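Local coordinates for pyruvate kinase (Toxoplasma gondii, PDB 3GG8), which catalyses the last step of glycolysis, transferring the phosphoryl group of phosphoenolpyruvate to ADP to give pyruvate and ATP, at residues Gln231-Val236 with Asp266-Glu271. Numbering follows the deposited sequence.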
loop_
_atom_site.group_PDB
_atom_site.type_symbol
_atom_site.label_atom_id
_atom_site.label_comp_id
_atom_site.label_asym_id
_atom_site.label_seq_id
_atom_site.Cartn_x
_atom_site.Cartn_y
_atom_site.Cartn_z
ATOM N N GLN C 231 35.124 3.269 -20.076
ATOM C CA GLN C 231 34.268 3.028 -21.227
ATOM C C GLN C 231 33.607 1.647 -21.240
ATOM O O GLN C 231 32.628 1.441 -21.967
ATOM C CB GLN C 231 35.039 3.271 -22.522
ATOM C CG GLN C 231 35.346 4.726 -22.775
ATOM C CD GLN C 231 35.851 4.970 -24.181
ATOM O OE1 GLN C 231 35.217 5.694 -24.959
ATOM N NE2 GLN C 231 36.996 4.372 -24.519
ATOM N N SER C 232 34.140 0.712 -20.448
ATOM C CA SER C 232 33.601 -0.656 -20.367
ATOM C C SER C 232 34.023 -1.352 -19.070
ATOM O O SER C 232 35.007 -0.964 -18.441
ATOM C CB SER C 232 34.087 -1.486 -21.550
ATOM O OG SER C 232 35.380 -2.002 -21.304
ATOM N N ALA C 233 33.304 -2.404 -18.684
ATOM C CA ALA C 233 33.625 -3.112 -17.444
ATOM C C ALA C 233 34.969 -3.860 -17.490
ATOM O O ALA C 233 35.539 -4.150 -16.446
ATOM C CB ALA C 233 32.489 -4.045 -17.052
ATOM N N ASP C 234 35.470 -4.166 -18.689
ATOM C CA ASP C 234 36.842 -4.682 -18.841
ATOM C C ASP C 234 37.896 -3.708 -18.310
ATOM O O ASP C 234 38.990 -4.126 -17.911
ATOM C CB ASP C 234 37.170 -4.978 -20.301
ATOM C CG ASP C 234 36.476 -6.212 -20.813
ATOM O OD1 ASP C 234 36.068 -6.185 -21.989
ATOM O OD2 ASP C 234 36.329 -7.199 -20.049
ATOM N N ASP C 235 37.577 -2.416 -18.321
ATOM C CA ASP C 235 38.469 -1.418 -17.744
ATOM C C ASP C 235 38.570 -1.635 -16.233
ATOM O O ASP C 235 39.664 -1.575 -15.669
ATOM C CB ASP C 235 37.979 0.004 -18.044
ATOM C CG ASP C 235 38.021 0.355 -19.531
ATOM O OD1 ASP C 235 38.916 -0.124 -20.243
ATOM O OD2 ASP C 235 37.172 1.151 -19.986
ATOM N N VAL C 236 37.429 -1.909 -15.595
ATOM C CA VAL C 236 37.368 -2.135 -14.145
ATOM C C VAL C 236 38.055 -3.445 -13.739
ATOM O O VAL C 236 38.809 -3.466 -12.770
ATOM C CB VAL C 236 35.924 -2.142 -13.609
ATOM C CG1 VAL C 236 35.938 -2.218 -12.092
ATOM C CG2 VAL C 236 35.108 -0.897 -14.111
ATOM N N ASP C 266 25.622 -0.532 -16.447
ATOM C CA ASP C 266 25.209 -1.593 -15.528
ATOM C C ASP C 266 26.330 -2.598 -15.253
ATOM O O ASP C 266 26.549 -2.989 -14.108
ATOM C CB ASP C 266 23.943 -2.286 -16.033
ATOM C CG ASP C 266 22.708 -1.381 -15.951
ATOM O OD1 ASP C 266 22.518 -0.688 -14.940
ATOM O OD2 ASP C 266 21.911 -1.366 -16.900
ATOM N N GLU C 267 27.046 -2.992 -16.303
ATOM C CA GLU C 267 28.179 -3.898 -16.167
ATOM C C GLU C 267 29.358 -3.195 -15.461
ATOM O O GLU C 267 30.058 -3.812 -14.645
ATOM C CB GLU C 267 28.575 -4.457 -17.538
ATOM C CG GLU C 267 29.504 -5.702 -17.519
ATOM C CD GLU C 267 30.150 -6.002 -18.897
ATOM O OE1 GLU C 267 29.790 -5.324 -19.895
ATOM O OE2 GLU C 267 31.026 -6.895 -18.974
ATOM N N ILE C 268 29.564 -1.911 -15.754
ATOM C CA ILE C 268 30.556 -1.103 -15.027
ATOM C C ILE C 268 30.223 -1.050 -13.521
ATOM O O ILE C 268 31.061 -1.358 -12.682
ATOM C CB ILE C 268 30.675 0.321 -15.614
ATOM C CG1 ILE C 268 31.287 0.284 -17.016
ATOM C CG2 ILE C 268 31.478 1.243 -14.686
ATOM C CD1 ILE C 268 31.049 1.571 -17.823
ATOM N N LEU C 269 28.989 -0.690 -13.189
ATOM C CA LEU C 269 28.566 -0.634 -11.801
ATOM C C LEU C 269 28.749 -1.973 -11.083
ATOM O O LEU C 269 29.198 -1.998 -9.938
ATOM C CB LEU C 269 27.112 -0.186 -11.703
ATOM C CG LEU C 269 26.442 -0.130 -10.329
ATOM C CD1 LEU C 269 27.230 0.661 -9.296
ATOM C CD2 LEU C 269 25.017 0.442 -10.491
ATOM N N ALA C 270 28.386 -3.073 -11.747
ATOM C CA ALA C 270 28.495 -4.406 -11.150
ATOM C C ALA C 270 29.933 -4.749 -10.810
ATOM O O ALA C 270 30.181 -5.403 -9.804
ATOM C CB ALA C 270 27.893 -5.484 -12.072
ATOM N N GLU C 271 30.880 -4.316 -11.641
ATOM C CA GLU C 271 32.295 -4.619 -11.389
ATOM C C GLU C 271 32.954 -3.682 -10.385
ATOM O O GLU C 271 34.011 -3.993 -9.832
ATOM C CB GLU C 271 33.096 -4.596 -12.696
ATOM C CG GLU C 271 32.912 -5.817 -13.581
ATOM C CD GLU C 271 33.373 -7.112 -12.932
ATOM O OE1 GLU C 271 33.957 -7.060 -11.831
ATOM O OE2 GLU C 271 33.144 -8.196 -13.525
#
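The side chain of E267 leaves its helix with CG anti to the backbone N (chi1 -164°), which lays CG 3.4 Å from the methyl CB of A233; the extended chain beyond carries the carboxylate on past the same methyl. E271, one turn later, has CG beside its own backbone N (chi1 -76°), 3.9 Å from A233 CB, and a bend at chi2 turns its carboxylate to R237. A233 CB thus sits against the CG of both glutamates and the carboxylate end of E267, and also rests on the backbone, 3.4 Å from E267 O. Small size at this position lets the chains come close: the CA atoms of A233 and I268 are 4.4 Å apart. On the inner side, I268 sends CG1 alongside the peptide that joins S232 to A233, 3.8 Å from A233 N, while its CG2 approaches V236 CG2. V236 directs CG1 to 3.5 Å from E271 O, a carbonyl bonded to R240. D235 folds back on the turn that leads into its helix: its OD2 accepts from Q231 N at 2.9 Å, nearly along the C-O axis, and from S232 N, which lies above the carboxylate plane. The contact joins helices that follow strands 224-227 and 251-256, neighbours in the TIM barrel, and I268 and V236 both reach P254 on the latter strand. Across the interface the segments meet by van der Waals packing. D234, E267 and E271 all form salt bridges with R237, whose positive charge would offset repulsion between the carboxylates of D234 and E267, at the edge of a joint where methyl groups pack on side-chain carbons and backbone carbonyls.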